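Local structure of DUF574 domain-containing protein (Thermobifida fusca, 2QE6) at residues Ala131-Asp136 / Glu141-His146; Thr22-Tyr27 / Pro114-His119; Glu96-Gln99 / Asp104-Val107. The protein binds S-adenosylmethionine in a Rossmann-like fold and is probably a methyltransferase, although its substrate is not known. The protein carries 1 engineered substitution. All coordinates share one frame; numbering follows the deposited sequence.

Contact 1: Ala131-Asp136 / Glu141-His146; sequences AVFTAD and EYILNH. With SAM (S-adenosylmethionine), chain F.
Strand 131-134, carrying Phe133, and helix 141-145, which leads into His146, run nearly antiparallel at 154°, their axes 10.9 Å apart at closest approach. The rings of Phe133 and His146 come from opposite directions and stack face to face, centroids 3.5 Å apart and planes inclined by 12°; His146 CD2 lies 3.3 Å from Phe133 CE2. The phenyl ring reaches this place because its CG stands between the backbone N and the carbonyl carbon (chi1 69°). His146 suits both tasks: its flat face covers the phenyl, while ND1 accepts from the backbone N of Asp148 and caps helix 147-152; bond and stack together limit the turning of the imidazole. Ala135 is small enough for the ring edge of Tyr142 to reach its methyl, Tyr142 CE2 to Ala135 CB 3.7 Å. Ile143 CG1 touches the same methyl. With an alanine at Phe133, the imidazole face of His146 would probably lose its stacking partner, and a gap is likely to open beside Ile143. Past the strand, Asp136 OD1 accepts a 2.8 Å hydrogen bond from N6 of S-adenosylmethionine, and OD2 forms a salt bridge with Arg138. The packing is thus apolar and aromatic, and the polar chemistry lies beyond the strand, where a carboxylate meets the adenine amino group.

Contact 2: Thr22-Tyr27 / Pro114-His119; sequences TIARVY and PMVLTH. Engineered in segment 22-27: Val26 (natural residue Ala). With SAM (S-adenosylmethionine), chain F.
The helix starting at Ile23 lines the S-adenosylmethionine pocket, and beside the cofactor it meets helix 114-124 through two side-chain pairs, Arg25 with Met115 and Ala24 with Val116. Arg25, extended from CG to NE, crosses Met115 at about a right angle. The selenomethionine bends at chi3 (-75°), bringing its methyl CE over one guanidinium face, 3.6 Å from Arg25 NE; Thr22 CG2 covers the opposite face. An arginine suits this buried place because its flat faces accept carbon while its N-H groups are satisfied elsewhere, NH2 in a salt bridge with Asp113 and NH1 at Leu16 O. Thr22 also caps the helix, OG1 accepting from Arg25 N at 3.2 Å. Ala24 CB touches Val116 CG2 more loosely, at 4.3 Å, and the same small methyl lies close against the ribose, O3' to Ala24 CB 3.1 Å. One turn on, the cofactor sulfur lies over one face of the Tyr27 ring, offset toward its rim, SD to Tyr27 CG 3.6 Å. Tyr27 OH donates a weak hydrogen bond to the carboxylate oxygen O and also bonds Asn61. Val26, an engineered residue, turns to helix 38-48. On the sheet side, Val116 and Leu117 pack on strand 130-134, while Tyr27 reaches helix 54-75.

Contact 3: Glu96-Gln99 / Asp104-Val107; sequences EVAQ and DARV
Ala98 and Ala105 meet methyl to methyl, CB to CB 3.7 Å, and this pair forms the tight part of the contact between helix 94-101 and the start of strand 106-111. Two alanines suit the place because neither side chain extends beyond its beta carbon, so the two backbones can come close, the nearest CA atoms being those of Gln99, next to Ala98, and Ala105, 5.7 Å apart. Ala105 CB also lies 4.0 Å from the carbonyl oxygen Ala98 O. Deeper along the strand the beta-branched Val107 adds its methyl CG2 at 4.3 Å from Ala98 CB, a looser touch that carries the apolar surface inward. The Gln99 side is different in kind. Its CG comes no nearer than 4.3 Å to Ala105 O, and a water bridges the two polar groups. The water accepts from Gln99 NE2 at 2.7 Å and donates to Ala105 O at 3.0 Å. An amide suits this partly exposed edge because NE2 has two hydrogens to give, and it also bonds Asp127 OD2. The contact belongs to the beta-alpha-beta unit of strand 80-84, helix 94-101 and strand 106-111, joining its helix to its second strand. Ala98 and Val107 both touch Phe81 of strand 80-84, Ala98 and Val97 pack on Val69 of helix 54-75, and the backbone of Val107 pairs with Ala131 in strand 130-134.

Overall arrangement
From the N terminus, helix 23-30 comes first, and contact 2 closes a loop of 86 residues when the chain reaches helix 114-124. Contact 3 is nested inside that loop, a short return from helix 94-101 to strand 106-111. Contact 1 opens only after both have closed and joins strand 130-134 to the helix that follows it. The three lie in one Rossmann-like domain. Contacts 3 and 1 are tied through the sheet, where strands 106-111 and 130-134 are neighbours. Contacts 2 and 1 meet where helix 114-124 packs on strand 130-134, and both touch S-adenosylmethionine. Contacts 2 and 3 stay about 10 Å apart at their nearest atoms.

Contact 1: Ala131-Asp136 / Glu141-His146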
loop_
_atom_site.group_PDB
_atom_site.type_symbol
_atom_site.label_atom_id
_atom_site.label_comp_id
_atom_site.label_asym_id
_atom_site.label_seq_id
_atom_site.Cartn_x
_atom_site.Cartn_y
_atom_site.Cartn_z
ATOM N N ALA A 131 -8.301 11.384 7.556
ATOM C CA ALA A 131 -8.109 12.474 6.605
ATOM C C ALA A 131 -7.475 11.888 5.346
ATOM O O ALA A 131 -6.907 10.800 5.406
ATOM C CB ALA A 131 -7.202 13.552 7.206
ATOM N N VAL A 132 -7.638 12.581 4.220
ATOM C CA VAL A 132 -7.095 12.158 2.933
ATOM C C VAL A 132 -6.525 13.363 2.194
ATOM O O VAL A 132 -7.073 14.437 2.260
ATOM C CB VAL A 132 -8.161 11.424 2.057
ATOM C CG1 VAL A 132 -9.335 12.309 1.729
ATOM C CG2 VAL A 132 -7.516 10.841 0.766
ATOM N N PHE A 133 -5.408 13.196 1.503
ATOM C CA PHE A 133 -4.956 14.253 0.614
ATOM C C PHE A 133 -4.115 13.740 -0.541
ATOM O O PHE A 133 -3.611 12.603 -0.531
ATOM C CB PHE A 133 -4.270 15.399 1.393
ATOM C CG PHE A 133 -2.941 15.045 2.020
ATOM C CD1 PHE A 133 -2.874 14.504 3.304
ATOM C CD2 PHE A 133 -1.747 15.328 1.353
ATOM C CE1 PHE A 133 -1.629 14.216 3.899
ATOM C CE2 PHE A 133 -0.506 15.063 1.940
ATOM C CZ PHE A 133 -0.449 14.500 3.213
ATOM N N THR A 134 -4.000 14.586 -1.568
ATOM C CA THR A 134 -3.239 14.248 -2.776
ATOM C C THR A 134 -1.791 14.725 -2.595
ATOM O O THR A 134 -1.546 15.839 -2.188
ATOM C CB THR A 134 -3.905 14.879 -4.017
ATOM O OG1 THR A 134 -5.286 14.494 -4.050
ATOM C CG2 THR A 134 -3.229 14.443 -5.308
ATOM N N ALA A 135 -0.827 13.845 -2.846
ATOM C CA ALA A 135 0.543 14.257 -2.790
ATOM C C ALA A 135 1.376 13.151 -3.404
ATOM O O ALA A 135 0.906 12.024 -3.599
ATOM C CB ALA A 135 0.979 14.534 -1.358
ATOM N N ASP A 136 2.620 13.481 -3.690
ATOM C CA ASP A 136 3.575 12.507 -4.200
ATOM C C ASP A 136 4.495 12.019 -3.088
ATOM O O ASP A 136 5.308 12.767 -2.548
ATOM C CB ASP A 136 4.388 13.168 -5.292
ATOM C CG ASP A 136 5.307 12.224 -5.988
ATOM O OD1 ASP A 136 5.612 11.155 -5.463
ATOM O OD2 ASP A 136 5.713 12.566 -7.102
ATOM N N GLU A 141 9.276 15.314 2.630
ATOM C CA GLU A 141 9.278 16.626 3.266
ATOM C C GLU A 141 7.920 17.278 3.134
ATOM O O GLU A 141 7.387 17.779 4.105
ATOM C CB GLU A 141 10.358 17.535 2.672
ATOM N N TYR A 142 7.347 17.264 1.940
ATOM C CA TYR A 142 6.022 17.843 1.753
ATOM C C TYR A 142 4.959 17.045 2.558
ATOM O O TYR A 142 4.141 17.623 3.266
ATOM C CB TYR A 142 5.660 17.915 0.248
ATOM C CG TYR A 142 4.267 18.440 -0.004
ATOM C CD1 TYR A 142 4.008 19.807 -0.043
ATOM C CD2 TYR A 142 3.206 17.570 -0.172
ATOM C CE1 TYR A 142 2.729 20.277 -0.240
ATOM C CE2 TYR A 142 1.933 18.025 -0.385
ATOM C CZ TYR A 142 1.687 19.371 -0.426
ATOM O OH TYR A 142 0.381 19.798 -0.617
ATOM N N ILE A 143 4.982 15.719 2.476
ATOM C CA ILE A 143 3.942 14.922 3.143
ATOM C C ILE A 143 4.024 15.069 4.674
ATOM O O ILE A 143 3.015 15.319 5.342
ATOM C CB ILE A 143 3.993 13.444 2.710
ATOM C CG1 ILE A 143 3.439 13.298 1.291
ATOM C CG2 ILE A 143 3.193 12.544 3.652
ATOM C CD1 ILE A 143 3.842 12.005 0.633
ATOM N N LEU A 144 5.229 14.956 5.220
ATOM C CA LEU A 144 5.391 14.954 6.667
ATOM C C LEU A 144 5.090 16.309 7.304
ATOM O O LEU A 144 4.904 16.397 8.522
ATOM C CB LEU A 144 6.781 14.461 7.052
ATOM C CG LEU A 144 7.091 12.997 6.707
ATOM C CD1 LEU A 144 8.593 12.753 6.804
ATOM C CD2 LEU A 144 6.301 12.043 7.619
ATOM N N ASN A 145 5.030 17.361 6.490
ATOM C CA ASN A 145 4.736 18.701 6.986
ATOM C C ASN A 145 3.347 19.218 6.611
ATOM O O ASN A 145 2.969 20.318 6.980
ATOM C CB ASN A 145 5.853 19.637 6.547
ATOM C CG ASN A 145 7.170 19.301 7.249
ATOM O OD1 ASN A 145 7.304 19.508 8.447
ATOM N ND2 ASN A 145 8.109 18.728 6.523
ATOM N N HIS A 146 2.571 18.376 5.934
ATOM C CA HIS A 146 1.218 18.719 5.502
ATOM C C HIS A 146 0.307 18.951 6.731
ATOM O O HIS A 146 0.438 18.234 7.738
ATOM C CB HIS A 146 0.687 17.582 4.590
ATOM C CG HIS A 146 -0.536 17.950 3.814
ATOM N ND1 HIS A 146 -1.790 17.997 4.384
ATOM C CD2 HIS A 146 -0.693 18.328 2.523
ATOM C CE1 HIS A 146 -2.668 18.380 3.475
ATOM N NE2 HIS A 146 -2.029 18.578 2.334
HETATM N N SAM F . -1.893 0.784 -0.932
HETATM C CA SAM F . -3.081 0.169 -1.647
HETATM C C SAM F . -3.050 -1.332 -1.467
HETATM O O SAM F . -4.089 -1.981 -1.505
HETATM O OXT SAM F . -1.971 -1.918 -1.309
HETATM C CB SAM F . -3.172 0.428 -3.163
HETATM C CG SAM F . -2.039 -0.161 -4.018
HETATM S SD SAM F . -2.040 0.318 -5.777
HETATM C CE SAM F . -3.525 1.349 -5.699
HETATM C "C5'" SAM F . -0.808 1.628 -5.620
HETATM C "C4'" SAM F . -1.208 3.044 -5.186
HETATM O "O4'" SAM F . -0.028 3.810 -4.923
HETATM C "C3'" SAM F . -1.984 3.833 -6.253
HETATM O "O3'" SAM F . -3.181 4.374 -5.724
HETATM C "C2'" SAM F . -1.046 4.922 -6.750
HETATM O "O2'" SAM F . -1.697 6.085 -7.277
HETATM C "C1'" SAM F . -0.199 5.115 -5.497
HETATM N N9 SAM F . 1.098 5.699 -5.845
HETATM C C8 SAM F . 2.117 5.175 -6.639
HETATM N N7 SAM F . 3.140 6.068 -6.670
HETATM C C5 SAM F . 2.782 7.138 -5.891
HETATM C C6 SAM F . 3.465 8.318 -5.558
HETATM N N6 SAM F . 4.703 8.547 -6.077
HETATM N N1 SAM F . 2.821 9.214 -4.723
HETATM C C2 SAM F . 1.531 8.970 -4.207
HETATM N N3 SAM F . 0.852 7.803 -4.547
HETATM C C4 SAM F . 1.496 6.911 -5.369
#

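Contact 2: Thr22-Tyr27 / Pro114-His119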
loop_
_atom_site.group_PDB
_atom_site.type_symbol
_atom_site.label_atom_id
_atom_site.label_comp_id
_atom_site.label_asym_id
_atom_site.label_seq_id
_atom_site.Cartn_x
_atom_site.Cartn_y
_atom_site.Cartn_z
ATOM N N THR A 22 -4.401 5.043 -14.799
ATOM C CA THR A 22 -3.603 5.386 -13.609
ATOM C C THR A 22 -3.427 4.133 -12.744
ATOM O O THR A 22 -4.231 3.193 -12.811
ATOM C CB THR A 22 -4.243 6.466 -12.754
ATOM O OG1 THR A 22 -5.251 5.880 -11.929
ATOM C CG2 THR A 22 -4.892 7.589 -13.613
ATOM N N ILE A 23 -2.422 4.162 -11.879
ATOM C CA ILE A 23 -2.139 3.045 -10.961
ATOM C C ILE A 23 -3.311 2.744 -10.068
ATOM O O ILE A 23 -3.749 1.593 -9.980
ATOM C CB ILE A 23 -0.856 3.269 -10.102
ATOM C CG1 ILE A 23 0.404 3.352 -11.014
ATOM C CG2 ILE A 23 -0.705 2.088 -9.138
ATOM C CD1 ILE A 23 1.709 4.058 -10.370
ATOM N N ALA A 24 -3.856 3.767 -9.436
ATOM C CA ALA A 24 -4.979 3.547 -8.524
ATOM C C ALA A 24 -6.166 2.895 -9.211
ATOM O O ALA A 24 -6.765 1.973 -8.665
ATOM C CB ALA A 24 -5.414 4.872 -7.850
ATOM N N ARG A 25 -6.515 3.398 -10.399
ATOM C CA ARG A 25 -7.673 2.930 -11.142
ATOM C C ARG A 25 -7.530 1.552 -11.711
ATOM O O ARG A 25 -8.479 0.769 -11.709
ATOM C CB ARG A 25 -8.035 3.919 -12.242
ATOM C CG ARG A 25 -8.457 5.252 -11.687
ATOM C CD ARG A 25 -8.411 6.331 -12.764
ATOM N NE ARG A 25 -8.161 7.656 -12.193
ATOM C CZ ARG A 25 -8.049 8.766 -12.910
ATOM N NH1 ARG A 25 -8.139 8.726 -14.238
ATOM N NH2 ARG A 25 -7.843 9.924 -12.291
ATOM N N VAL A 26 -6.343 1.210 -12.206
ATOM C CA VAL A 26 -6.107 -0.127 -12.636
ATOM C C VAL A 26 -6.191 -1.191 -11.510
ATOM O O VAL A 26 -6.825 -2.263 -11.651
ATOM C CB VAL A 26 -4.771 -0.201 -13.349
ATOM C CG1 VAL A 26 -4.494 -1.647 -13.703
ATOM C CG2 VAL A 26 -4.814 0.693 -14.656
ATOM N N TYR A 27 -5.619 -0.872 -10.364
ATOM C CA TYR A 27 -5.686 -1.739 -9.183
ATOM C C TYR A 27 -7.134 -1.843 -8.750
ATOM O O TYR A 27 -7.614 -2.914 -8.456
ATOM C CB TYR A 27 -4.821 -1.138 -8.100
ATOM C CG TYR A 27 -4.682 -1.933 -6.863
ATOM C CD1 TYR A 27 -3.834 -3.011 -6.798
ATOM C CD2 TYR A 27 -5.366 -1.575 -5.723
ATOM C CE1 TYR A 27 -3.688 -3.764 -5.597
ATOM C CE2 TYR A 27 -5.229 -2.307 -4.526
ATOM C CZ TYR A 27 -4.381 -3.402 -4.479
ATOM O OH TYR A 27 -4.219 -4.127 -3.313
ATOM N N PRO A 114 -5.882 12.137 -8.022
ATOM C CA PRO A 114 -6.929 12.989 -7.489
ATOM C C PRO A 114 -8.279 12.316 -7.286
ATOM O O PRO A 114 -9.083 12.814 -6.507
ATOM C CB PRO A 114 -7.063 14.090 -8.531
ATOM C CG PRO A 114 -6.251 13.705 -9.669
ATOM C CD PRO A 114 -5.301 12.675 -9.267
HETATM N N MSE A 115 -8.563 11.224 -7.997
HETATM C CA MSE A 115 -9.791 10.501 -7.757
HETATM C C MSE A 115 -9.908 9.961 -6.322
HETATM O O MSE A 115 -11.019 9.834 -5.818
HETATM C CB MSE A 115 -10.013 9.352 -8.755
HETATM C CG MSE A 115 -11.485 8.903 -8.769
HETATM SE SE MSE A 115 -11.707 7.430 -9.976
HETATM C CE MSE A 115 -11.590 8.495 -11.604
ATOM N N VAL A 116 -8.788 9.654 -5.686
ATOM C CA VAL A 116 -8.761 9.147 -4.294
ATOM C C VAL A 116 -9.292 10.236 -3.359
ATOM O O VAL A 116 -10.229 10.020 -2.553
ATOM C CB VAL A 116 -7.316 8.661 -3.893
ATOM C CG1 VAL A 116 -7.232 8.260 -2.413
ATOM C CG2 VAL A 116 -6.876 7.501 -4.759
ATOM N N LEU A 117 -8.762 11.442 -3.519
ATOM C CA LEU A 117 -9.291 12.587 -2.756
ATOM C C LEU A 117 -10.747 12.864 -3.089
ATOM O O LEU A 117 -11.558 13.130 -2.194
ATOM C CB LEU A 117 -8.463 13.848 -2.993
ATOM C CG LEU A 117 -8.896 15.142 -2.287
ATOM C CD1 LEU A 117 -9.203 14.946 -0.770
ATOM C CD2 LEU A 117 -7.856 16.259 -2.527
ATOM N N THR A 118 -11.099 12.817 -4.372
ATOM C CA THR A 118 -12.460 13.129 -4.746
ATOM C C THR A 118 -13.483 12.149 -4.170
ATOM O O THR A 118 -14.547 12.560 -3.722
ATOM C CB THR A 118 -12.619 13.251 -6.272
ATOM O OG1 THR A 118 -11.621 14.148 -6.752
ATOM C CG2 THR A 118 -14.002 13.812 -6.620
ATOM N N HIS A 119 -13.170 10.862 -4.189
ATOM C CA HIS A 119 -14.089 9.855 -3.663
ATOM C C HIS A 119 -14.128 9.941 -2.133
ATOM O O HIS A 119 -15.218 9.926 -1.506
ATOM C CB HIS A 119 -13.657 8.438 -4.115
ATOM C CG HIS A 119 -14.749 7.414 -3.996
ATOM N ND1 HIS A 119 -14.787 6.276 -4.770
ATOM C CD2 HIS A 119 -15.872 7.386 -3.232
ATOM C CE1 HIS A 119 -15.862 5.571 -4.461
ATOM N NE2 HIS A 119 -16.542 6.229 -3.537
HETATM N N SAM F . -1.893 0.784 -0.932
HETATM C CA SAM F . -3.081 0.169 -1.647
HETATM C C SAM F . -3.050 -1.332 -1.467
HETATM O O SAM F . -4.089 -1.981 -1.505
HETATM O OXT SAM F . -1.971 -1.918 -1.309
HETATM C CB SAM F . -3.172 0.428 -3.163
HETATM C CG SAM F . -2.039 -0.161 -4.018
HETATM S SD SAM F . -2.040 0.318 -5.777
HETATM C CE SAM F . -3.525 1.349 -5.699
HETATM C "C5'" SAM F . -0.808 1.628 -5.620
HETATM C "C4'" SAM F . -1.208 3.044 -5.186
HETATM O "O4'" SAM F . -0.028 3.810 -4.923
HETATM C "C3'" SAM F . -1.984 3.833 -6.253
HETATM O "O3'" SAM F . -3.181 4.374 -5.724
HETATM C "C2'" SAM F . -1.046 4.922 -6.750
HETATM O "O2'" SAM F . -1.697 6.085 -7.277
HETATM C "C1'" SAM F . -0.199 5.115 -5.497
HETATM N N9 SAM F . 1.098 5.699 -5.845
HETATM C C8 SAM F . 2.117 5.175 -6.639
HETATM N N7 SAM F . 3.140 6.068 -6.670
HETATM C C5 SAM F . 2.782 7.138 -5.891
HETATM C C6 SAM F . 3.465 8.318 -5.558
HETATM N N6 SAM F . 4.703 8.547 -6.077
HETATM N N1 SAM F . 2.821 9.214 -4.723
HETATM C C2 SAM F . 1.531 8.970 -4.207
HETATM N N3 SAM F . 0.852 7.803 -4.547
HETATM C C4 SAM F . 1.496 6.911 -5.369
#

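Contact 3: Glu96-Gln99 / Asp104-Val107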
loop_
_atom_site.group_PDB
_atom_site.type_symbol
_atom_site.label_atom_id
_atom_site.label_comp_id
_atom_site.label_asym_id
_atom_site.label_seq_id
_atom_site.Cartn_x
_atom_site.Cartn_y
_atom_site.Cartn_z
ATOM N N GLU A 96 -11.064 1.630 8.723
ATOM C CA GLU A 96 -12.141 0.734 9.125
ATOM C C GLU A 96 -11.574 -0.441 9.912
ATOM O O GLU A 96 -12.054 -0.782 10.965
ATOM C CB GLU A 96 -12.902 0.271 7.874
ATOM C CG GLU A 96 -13.720 1.407 7.209
ATOM C CD GLU A 96 -14.074 1.147 5.727
ATOM O OE1 GLU A 96 -13.676 0.101 5.156
ATOM O OE2 GLU A 96 -14.750 2.018 5.138
ATOM N N VAL A 97 -10.524 -1.058 9.393
ATOM C CA VAL A 97 -9.826 -2.083 10.151
ATOM C C VAL A 97 -9.289 -1.522 11.476
ATOM O O VAL A 97 -9.538 -2.092 12.536
ATOM C CB VAL A 97 -8.650 -2.657 9.327
ATOM C CG1 VAL A 97 -8.092 -3.866 10.033
ATOM C CG2 VAL A 97 -9.167 -3.032 7.951
ATOM N N ALA A 98 -8.585 -0.387 11.414
ATOM C CA ALA A 98 -7.963 0.197 12.615
ATOM C C ALA A 98 -9.015 0.509 13.657
ATOM O O ALA A 98 -8.852 0.188 14.837
ATOM C CB ALA A 98 -7.161 1.456 12.263
ATOM N N GLN A 99 -10.120 1.116 13.227
ATOM C CA GLN A 99 -11.162 1.502 14.197
ATOM C C GLN A 99 -11.945 0.316 14.761
ATOM O O GLN A 99 -12.503 0.419 15.866
ATOM C CB GLN A 99 -12.122 2.523 13.592
ATOM C CG GLN A 99 -11.461 3.877 13.202
ATOM C CD GLN A 99 -12.470 4.856 12.701
ATOM O OE1 GLN A 99 -13.649 4.754 13.043
ATOM N NE2 GLN A 99 -12.044 5.817 11.914
ATOM N N ASP A 104 -10.101 4.764 18.801
ATOM C CA ASP A 104 -9.367 6.045 18.761
ATOM C C ASP A 104 -8.341 6.201 17.642
ATOM O O ASP A 104 -7.708 7.250 17.551
ATOM C CB ASP A 104 -8.581 6.229 20.053
ATOM C CG ASP A 104 -9.457 6.210 21.257
ATOM O OD1 ASP A 104 -10.646 6.594 21.112
ATOM O OD2 ASP A 104 -8.938 5.809 22.329
ATOM N N ALA A 105 -8.159 5.167 16.833
ATOM C CA ALA A 105 -7.098 5.155 15.836
ATOM C C ALA A 105 -7.304 6.306 14.853
ATOM O O ALA A 105 -8.462 6.663 14.537
ATOM C CB ALA A 105 -7.079 3.816 15.095
ATOM N N ARG A 106 -6.185 6.858 14.356
ATOM C CA ARG A 106 -6.199 7.993 13.429
ATOM C C ARG A 106 -5.416 7.631 12.187
ATOM O O ARG A 106 -4.311 7.074 12.306
ATOM C CB ARG A 106 -5.607 9.234 14.088
ATOM C CG ARG A 106 -6.455 9.729 15.276
ATOM C CD ARG A 106 -6.013 11.098 15.759
ATOM N NE ARG A 106 -4.582 11.086 16.065
ATOM C CZ ARG A 106 -4.032 10.628 17.194
ATOM N NH1 ARG A 106 -4.773 10.122 18.176
ATOM N NH2 ARG A 106 -2.710 10.666 17.331
ATOM N N VAL A 107 -6.012 7.871 11.018
ATOM C CA VAL A 107 -5.393 7.466 9.750
ATOM C C VAL A 107 -5.407 8.648 8.794
ATOM O O VAL A 107 -6.436 9.351 8.656
ATOM C CB VAL A 107 -6.123 6.237 9.084
ATOM C CG1 VAL A 107 -5.435 5.830 7.793
ATOM C CG2 VAL A 107 -6.147 5.033 10.053
HETATM O O HOH W 1 -9.436 6.275 11.735
#